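Local coordinates for protein 5-formaminoimidazole-4-carboxamide-1-(beta)-D-ribofuranosyl 5'-monophosphate synthetase (Methanocaldococcus jannaschii, PDB 2R7M) that catalyses the ATP- and formate-dependent, folate-independent formylation of AICAR to FAICAR in purine biosynthesis, at residues 227-232 against 254-259; 26-31 against 317-322. All blocks are in the same frame, centred on the assembly; numbering follows the deposited sequence.

Contact 1 (227-232 against 254-259); sequences KRYESN and VITGNI. With AMP (adenosine monophosphate), chain F; AMP (adenosine monophosphate), chain E.
K227 and I259 open an antiparallel ladder between segments 227-232 and 254-259. Backbone bonds come first. K227 and I259 form a hydrogen-bonded pair, with K227 N 2.7 Å from I259 O. S231 and V254 form another, with S231 N 2.8 Å from V254 O. Between them lies a classic beta bulge: T256 and G257 both face Y229. Y229 O accepts from the T256 amide, and T256 OG1 donates to it from above the carbonyl plane at 2.9 Å. T256 OG1 also bonds to T205 of a second subunit, another copy of this protein.

Apolar packing follows. I259 CD1 sits over one face of the Y229 ring, 4.1 Å from its centroid, as a CH-pi contact. On the other side of the sheet, I255 CD1 packs against R228 CD at 3.6 Å.

That side, which carries R228, E230, I255 and N258, meets the nucleotides. The N258 amide pairs with the adenine of AMP (chain F): OD1 accepts from N6 at 2.9 Å, and ND2 donates to N1. R228 bends at chi2 (-59°), and its guanidinium turns one face to this adenine, with CZ 3.4 Å from C2. D316 and D226 hold the guanidinium by salt bridges. Cutting R228 back to an alanine would probably leave D316 and D226 without this positive mate and open a gap beside adenine C2. E230, a known ATP-binding residue, grips the ribose of AMP (chain E), with OE2 2.6 Å from O3'.

Strand 219-230 lies between 253-263 and 205-214 in the five-stranded antiparallel sheet of the ATP-grasp region. Strand 253-263 is outermost within the chain, but G257 and N258 pair with a strand of the second subunit, so the sheet runs on across the interface.

Contact 2 (26-31 against 317-322); sequences SHTSLH and GGTNSF. With AMP (adenosine monophosphate), chain F.
N320 sets its CG opposite its own carbonyl carbon (chi1 -65°), which carries the amide across to the chain at H27. H31 tucks CG between its backbone N and carbonyl carbon (chi1 66°), and its ring then reaches the T319 hydroxyl and the N320 amide. N320 ND2 donates to H27 O at 2.9 Å. This bond is nearly straight (172°) and lies in both the amide plane and the carbonyl plane. The other end of the amide, N320 OD1, meets the edge of the H31 ring, 3.0 Å from CD2. Ring and amide are turned steeply against each other. H31 NE2 also gives a weak hydrogen bond to T319 OG1 at 2.8 Å. Each of these two groups has a further partner: H31 ND1 bonds to G340 N, and T319 OG1 to D316 O.

The contact joins two parts of the fold. Segment 26-31 follows strand 20-24 of a four-stranded parallel, Rossmann-like sheet and enters helix 29-38, with T28 at the N-cap position. Residues 317-321 form a 3-10 segment of the ATP-grasp region, beyond strand 306-312.

T28 fills the middle of the contact. Its CG2 methyl lies 3.6 Å from G317 CA and also packs on T319 OG1 and N320 OD1. T28 OG1 is turned to H27 ND1, 3.0 Å away, and this hydrogen bond holds the H27 ring. H27 is a known AICAR-binding residue, and S94 lies close by. Its ring meets the ribose of AMP (chain F) at the edge, with NE2 3.4 Å from O4'. On the other segment, G317 has no side chain and lies close over the adenine, its CA 3.5 Å from C6.

Both contacts are buried, and they meet at AMP (chain F). I255 of contact 1 and G317 of contact 2 cover opposite faces of its adenine. The two contacts also touch directly, where N258 and R228 pack on G318. They share no strand or helix. Contact 1 is a ladder within one sheet, broken by a bulge and held mostly by backbone bonds. Contact 2 joins two regions distant in sequence, mainly through side chains: one straight hydrogen bond from a side-chain amide to a backbone carbonyl, and a weak one from an imidazole to a hydroxyl. Contact 1 alone also reaches AMP (chain E). The second subunit touches both.

Contact 1 (227-232 against 254-259)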
loop_
_atom_site.group_PDB
_atom_site.type_symbol
_atom_site.label_atom_id
_atom_site.label_comp_id
_atom_site.label_asym_id
_atom_site.label_seq_id
_atom_site.Cartn_x
_atom_site.Cartn_y
_atom_site.Cartn_z
ATOM N N LYS A 227 8.497 -24.429 -11.538
ATOM C CA LYS A 227 8.775 -25.796 -11.942
ATOM C C LYS A 227 7.505 -26.626 -11.759
ATOM O O LYS A 227 6.728 -26.402 -10.833
ATOM C CB LYS A 227 9.953 -26.378 -11.156
ATOM C CG LYS A 227 9.647 -26.738 -9.719
ATOM C CD LYS A 227 10.875 -27.326 -9.045
ATOM C CE LYS A 227 10.489 -28.435 -8.086
ATOM N NZ LYS A 227 11.660 -29.016 -7.383
ATOM N N ARG A 228 7.293 -27.571 -12.664
ATOM C CA ARG A 228 6.138 -28.453 -12.612
ATOM C C ARG A 228 6.178 -29.391 -11.416
ATOM O O ARG A 228 7.250 -29.767 -10.927
ATOM C CB ARG A 228 6.047 -29.299 -13.887
ATOM C CG ARG A 228 6.133 -28.515 -15.172
ATOM C CD ARG A 228 5.023 -27.487 -15.245
ATOM N NE ARG A 228 4.732 -27.101 -16.623
ATOM C CZ ARG A 228 4.405 -25.869 -17.008
ATOM N NH1 ARG A 228 4.341 -24.884 -16.124
ATOM N NH2 ARG A 228 4.159 -25.619 -18.287
ATOM N N TYR A 229 4.988 -29.764 -10.958
ATOM C CA TYR A 229 4.816 -30.740 -9.896
ATOM C C TYR A 229 3.919 -31.802 -10.514
ATOM O O TYR A 229 2.712 -31.592 -10.690
ATOM C CB TYR A 229 4.155 -30.080 -8.689
ATOM C CG TYR A 229 4.367 -30.774 -7.377
ATOM C CD1 TYR A 229 5.504 -31.539 -7.144
ATOM C CD2 TYR A 229 3.445 -30.637 -6.345
ATOM C CE1 TYR A 229 5.704 -32.163 -5.928
ATOM C CE2 TYR A 229 3.641 -31.248 -5.126
ATOM C CZ TYR A 229 4.774 -32.015 -4.930
ATOM O OH TYR A 229 4.979 -32.646 -3.733
ATOM N N GLU A 230 4.517 -32.929 -10.882
ATOM C CA GLU A 230 3.813 -33.922 -11.684
ATOM C C GLU A 230 3.605 -35.256 -10.969
ATOM O O GLU A 230 4.442 -35.702 -10.196
ATOM C CB GLU A 230 4.540 -34.094 -13.016
ATOM C CG GLU A 230 4.448 -32.847 -13.875
ATOM C CD GLU A 230 5.436 -32.825 -15.017
ATOM O OE1 GLU A 230 6.529 -33.416 -14.884
ATOM O OE2 GLU A 230 5.120 -32.196 -16.045
ATOM N N SER A 231 2.461 -35.877 -11.219
ATOM C CA SER A 231 2.136 -37.165 -10.619
ATOM C C SER A 231 2.021 -38.185 -11.762
ATOM O O SER A 231 1.466 -37.864 -12.801
ATOM C CB SER A 231 0.822 -37.049 -9.838
ATOM O OG SER A 231 0.641 -38.119 -8.923
ATOM N N ASN A 232 2.517 -39.408 -11.577
ATOM C CA ASN A 232 3.011 -39.893 -10.288
ATOM C C ASN A 232 4.494 -39.647 -10.059
ATOM O O ASN A 232 5.008 -39.924 -8.982
ATOM C CB ASN A 232 2.670 -41.386 -10.098
ATOM C CG ASN A 232 3.583 -42.336 -10.908
ATOM O OD1 ASN A 232 4.495 -41.918 -11.628
ATOM N ND2 ASN A 232 3.323 -43.632 -10.779
ATOM N N VAL A 254 1.643 -36.442 -15.097
ATOM C CA VAL A 254 0.410 -35.671 -15.095
ATOM C C VAL A 254 0.575 -34.397 -14.262
ATOM O O VAL A 254 0.831 -34.466 -13.057
ATOM C CB VAL A 254 -0.760 -36.499 -14.543
ATOM C CG1 VAL A 254 -2.078 -35.707 -14.634
ATOM C CG2 VAL A 254 -0.870 -37.827 -15.290
ATOM N N ILE A 255 0.431 -33.239 -14.906
ATOM C CA ILE A 255 0.529 -31.961 -14.201
ATOM C C ILE A 255 -0.502 -31.870 -13.083
ATOM O O ILE A 255 -1.703 -32.028 -13.315
ATOM C CB ILE A 255 0.399 -30.731 -15.152
ATOM C CG1 ILE A 255 0.846 -29.462 -14.426
ATOM C CG2 ILE A 255 -1.019 -30.566 -15.661
ATOM C CD1 ILE A 255 2.317 -29.469 -14.070
ATOM N N THR A 256 -0.028 -31.640 -11.861
ATOM C CA THR A 256 -0.935 -31.493 -10.729
ATOM C C THR A 256 -0.779 -30.135 -10.053
ATOM O O THR A 256 -1.606 -29.746 -9.237
ATOM C CB THR A 256 -0.731 -32.594 -9.657
ATOM O OG1 THR A 256 0.545 -32.435 -9.019
ATOM C CG2 THR A 256 -0.832 -33.973 -10.269
ATOM N N GLY A 257 0.290 -29.421 -10.373
ATOM C CA GLY A 257 0.558 -28.171 -9.676
ATOM C C GLY A 257 1.915 -27.602 -9.997
ATOM O O GLY A 257 2.613 -28.104 -10.879
ATOM N N ASN A 258 2.289 -26.545 -9.277
ATOM C CA ASN A 258 3.518 -25.818 -9.569
ATOM C C ASN A 258 4.217 -25.269 -8.339
ATOM O O ASN A 258 3.615 -25.044 -7.292
ATOM C CB ASN A 258 3.260 -24.669 -10.562
ATOM C CG ASN A 258 2.209 -25.016 -11.603
ATOM O OD1 ASN A 258 1.017 -25.103 -11.294
ATOM N ND2 ASN A 258 2.641 -25.195 -12.844
ATOM N N ILE A 259 5.516 -25.070 -8.489
ATOM C CA ILE A 259 6.360 -24.653 -7.404
ATOM C C ILE A 259 7.181 -23.494 -7.942
ATOM O O ILE A 259 7.634 -23.550 -9.083
ATOM C CB ILE A 259 7.266 -25.822 -6.955
ATOM C CG1 ILE A 259 6.426 -26.980 -6.367
ATOM C CG2 ILE A 259 8.278 -25.369 -5.972
ATOM C CD1 ILE A 259 7.249 -28.241 -6.100
HETATM P P AMP F . -7.033 -28.684 -17.550
HETATM O O1P AMP F . -6.890 -30.151 -17.896
HETATM O O2P AMP F . -8.327 -28.072 -18.041
HETATM O O3P AMP F . -6.716 -28.344 -16.114
HETATM O "O5'" AMP F . -5.868 -27.926 -18.366
HETATM C "C5'" AMP F . -5.739 -28.021 -19.781
HETATM C "C4'" AMP F . -4.268 -28.223 -20.167
HETATM O "O4'" AMP F . -3.450 -27.110 -19.775
HETATM C "C3'" AMP F . -3.640 -29.461 -19.531
HETATM O "O3'" AMP F . -3.669 -30.554 -20.444
HETATM C "C2'" AMP F . -2.211 -29.069 -19.211
HETATM O "O2'" AMP F . -1.303 -29.470 -20.240
HETATM C "C1'" AMP F . -2.223 -27.555 -19.175
HETATM N N9 AMP F . -2.162 -27.123 -17.754
HETATM C C8 AMP F . -3.227 -26.949 -16.957
HETATM N N7 AMP F . -2.844 -26.550 -15.725
HETATM C C5 AMP F . -1.503 -26.462 -15.724
HETATM C C6 AMP F . -0.470 -26.092 -14.733
HETATM N N6 AMP F . -0.822 -25.738 -13.467
HETATM N N1 AMP F . 0.825 -26.141 -15.133
HETATM C C2 AMP F . 1.168 -26.498 -16.382
HETATM N N3 AMP F . 0.280 -26.848 -17.328
HETATM C C4 AMP F . -1.052 -26.848 -17.063
HETATM P P AMP E . 5.338 -32.533 -22.010
HETATM O O1P AMP E . 4.987 -31.131 -21.573
HETATM O O2P AMP E . 4.184 -33.494 -22.074
HETATM O O3P AMP E . 6.312 -32.553 -23.163
HETATM O "O5'" AMP E . 6.229 -33.157 -20.829
HETATM C "C5'" AMP E . 5.644 -33.675 -19.644
HETATM C "C4'" AMP E . 6.774 -33.727 -18.634
HETATM O "O4'" AMP E . 7.748 -34.700 -19.040
HETATM C "C3'" AMP E . 7.533 -32.406 -18.580
HETATM O "O3'" AMP E . 6.947 -31.443 -17.694
HETATM C "C2'" AMP E . 8.914 -32.842 -18.134
HETATM O "O2'" AMP E . 8.984 -32.883 -16.708
HETATM C "C1'" AMP E . 9.062 -34.246 -18.721
HETATM N N9 AMP E . 9.825 -34.095 -19.977
HETATM C C8 AMP E . 9.308 -33.677 -21.150
HETATM N N7 AMP E . 10.262 -33.603 -22.108
HETATM C C5 AMP E . 11.423 -33.997 -21.543
HETATM C C6 AMP E . 12.815 -34.181 -22.003
HETATM N N6 AMP E . 13.169 -33.902 -23.280
HETATM N N1 AMP E . 13.722 -34.597 -21.097
HETATM C C2 AMP E . 13.386 -34.858 -19.816
HETATM N N3 AMP E . 12.139 -34.725 -19.332
HETATM C C4 AMP E . 11.133 -34.300 -20.132
#

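Contact 2 (26-31 against 317-322)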
loop_
_atom_site.group_PDB
_atom_site.type_symbol
_atom_site.label_atom_id
_atom_site.label_comp_id
_atom_site.label_asym_id
_atom_site.label_seq_id
_atom_site.Cartn_x
_atom_site.Cartn_y
_atom_site.Cartn_z
ATOM N N SER A 26 -11.431 -21.773 -15.438
ATOM C CA SER A 26 -10.509 -22.887 -15.277
ATOM C C SER A 26 -9.109 -22.468 -15.683
ATOM O O SER A 26 -8.891 -21.351 -16.144
ATOM C CB SER A 26 -10.954 -24.086 -16.126
ATOM O OG SER A 26 -10.056 -25.175 -15.990
ATOM N N HIS A 27 -8.155 -23.377 -15.509
ATOM C CA HIS A 27 -6.783 -23.186 -15.991
ATOM C C HIS A 27 -5.971 -22.095 -15.271
ATOM O O HIS A 27 -5.110 -22.398 -14.446
ATOM C CB HIS A 27 -6.776 -22.951 -17.502
ATOM C CG HIS A 27 -5.426 -23.107 -18.128
ATOM N ND1 HIS A 27 -4.629 -22.029 -18.453
ATOM C CD2 HIS A 27 -4.728 -24.215 -18.488
ATOM C CE1 HIS A 27 -3.501 -22.462 -18.990
ATOM N NE2 HIS A 27 -3.535 -23.784 -19.023
ATOM N N THR A 28 -6.238 -20.835 -15.605
ATOM C CA THR A 28 -5.517 -19.696 -15.041
ATOM C C THR A 28 -6.468 -18.518 -14.812
ATOM O O THR A 28 -6.039 -17.365 -14.772
ATOM C CB THR A 28 -4.425 -19.201 -16.016
ATOM O OG1 THR A 28 -4.946 -19.208 -17.350
ATOM C CG2 THR A 28 -3.161 -20.078 -15.955
ATOM N N SER A 29 -7.760 -18.803 -14.686
ATOM C CA SER A 29 -8.770 -17.746 -14.730
ATOM C C SER A 29 -8.871 -16.947 -13.433
ATOM O O SER A 29 -9.338 -15.821 -13.438
ATOM C CB SER A 29 -10.139 -18.314 -15.103
ATOM O OG SER A 29 -10.652 -19.099 -14.042
ATOM N N LEU A 30 -8.442 -17.536 -12.324
ATOM C CA LEU A 30 -8.452 -16.840 -11.042
ATOM C C LEU A 30 -7.645 -15.537 -11.043
ATOM O O LEU A 30 -8.101 -14.542 -10.490
ATOM C CB LEU A 30 -7.964 -17.752 -9.917
ATOM C CG LEU A 30 -8.938 -18.817 -9.419
ATOM C CD1 LEU A 30 -8.297 -19.589 -8.277
ATOM C CD2 LEU A 30 -10.241 -18.173 -8.974
ATOM N N HIS A 31 -6.461 -15.541 -11.648
ATOM C CA HIS A 31 -5.637 -14.325 -11.719
ATOM C C HIS A 31 -5.895 -13.504 -12.980
ATOM O O HIS A 31 -5.651 -12.297 -12.992
ATOM C CB HIS A 31 -4.135 -14.603 -11.509
ATOM C CG HIS A 31 -3.490 -15.415 -12.591
ATOM N ND1 HIS A 31 -2.904 -14.845 -13.700
ATOM C CD2 HIS A 31 -3.315 -16.751 -12.718
ATOM C CE1 HIS A 31 -2.413 -15.794 -14.476
ATOM N NE2 HIS A 31 -2.632 -16.960 -13.893
ATOM N N GLY A 317 -0.266 -22.494 -17.337
ATOM C CA GLY A 317 -0.776 -22.796 -15.992
ATOM C C GLY A 317 0.152 -22.432 -14.849
ATOM O O GLY A 317 -0.294 -22.206 -13.727
ATOM N N GLY A 318 1.449 -22.388 -15.128
ATOM C CA GLY A 318 2.441 -22.093 -14.104
ATOM C C GLY A 318 2.390 -20.675 -13.541
ATOM O O GLY A 318 3.020 -20.396 -12.522
ATOM N N THR A 319 1.650 -19.780 -14.199
ATOM C CA THR A 319 1.532 -18.390 -13.740
ATOM C C THR A 319 0.740 -18.333 -12.450
ATOM O O THR A 319 0.745 -17.323 -11.751
ATOM C CB THR A 319 0.859 -17.468 -14.779
ATOM O OG1 THR A 319 -0.381 -18.043 -15.224
ATOM C CG2 THR A 319 1.758 -17.252 -15.967
ATOM N N ASN A 320 0.061 -19.436 -12.146
ATOM C CA ASN A 320 -0.683 -19.564 -10.913
ATOM C C ASN A 320 0.235 -19.541 -9.701
ATOM O O ASN A 320 -0.205 -19.191 -8.613
ATOM C CB ASN A 320 -1.534 -20.844 -10.903
ATOM C CG ASN A 320 -2.618 -20.831 -11.965
ATOM O OD1 ASN A 320 -3.041 -19.765 -12.411
ATOM N ND2 ASN A 320 -3.079 -22.021 -12.375
ATOM N N SER A 321 1.502 -19.919 -9.881
ATOM C CA SER A 321 2.430 -19.955 -8.750
ATOM C C SER A 321 2.722 -18.542 -8.241
ATOM O O SER A 321 3.149 -18.385 -7.101
ATOM C CB SER A 321 3.745 -20.719 -9.077
ATOM O OG SER A 321 4.542 -20.007 -10.011
ATOM N N PHE A 322 2.498 -17.527 -9.086
ATOM C CA PHE A 322 2.651 -16.124 -8.666
ATOM C C PHE A 322 1.393 -15.236 -8.826
ATOM O O PHE A 322 1.474 -14.108 -9.319
ATOM C CB PHE A 322 3.925 -15.475 -9.253
ATOM C CG PHE A 322 3.966 -15.403 -10.765
ATOM C CD1 PHE A 322 4.252 -16.531 -11.531
ATOM C CD2 PHE A 322 3.768 -14.191 -11.418
ATOM C CE1 PHE A 322 4.302 -16.463 -12.916
ATOM C CE2 PHE A 322 3.810 -14.114 -12.788
ATOM C CZ PHE A 322 4.080 -15.251 -13.550
HETATM P P AMP F . -7.033 -28.684 -17.550
HETATM O O1P AMP F . -6.890 -30.151 -17.896
HETATM O O2P AMP F . -8.327 -28.072 -18.041
HETATM O O3P AMP F . -6.716 -28.344 -16.114
HETATM O "O5'" AMP F . -5.868 -27.926 -18.366
HETATM C "C5'" AMP F . -5.739 -28.021 -19.781
HETATM C "C4'" AMP F . -4.268 -28.223 -20.167
HETATM O "O4'" AMP F . -3.450 -27.110 -19.775
HETATM C "C3'" AMP F . -3.640 -29.461 -19.531
HETATM O "O3'" AMP F . -3.669 -30.554 -20.444
HETATM C "C2'" AMP F . -2.211 -29.069 -19.211
HETATM O "O2'" AMP F . -1.303 -29.470 -20.240
HETATM C "C1'" AMP F . -2.223 -27.555 -19.175
HETATM N N9 AMP F . -2.162 -27.123 -17.754
HETATM C C8 AMP F . -3.227 -26.949 -16.957
HETATM N N7 AMP F . -2.844 -26.550 -15.725
HETATM C C5 AMP F . -1.503 -26.462 -15.724
HETATM C C6 AMP F . -0.470 -26.092 -14.733
HETATM N N6 AMP F . -0.822 -25.738 -13.467
HETATM N N1 AMP F . 0.825 -26.141 -15.133
HETATM C C2 AMP F . 1.168 -26.498 -16.382
HETATM N N3 AMP F . 0.280 -26.848 -17.328
HETATM C C4 AMP F . -1.052 -26.848 -17.063
#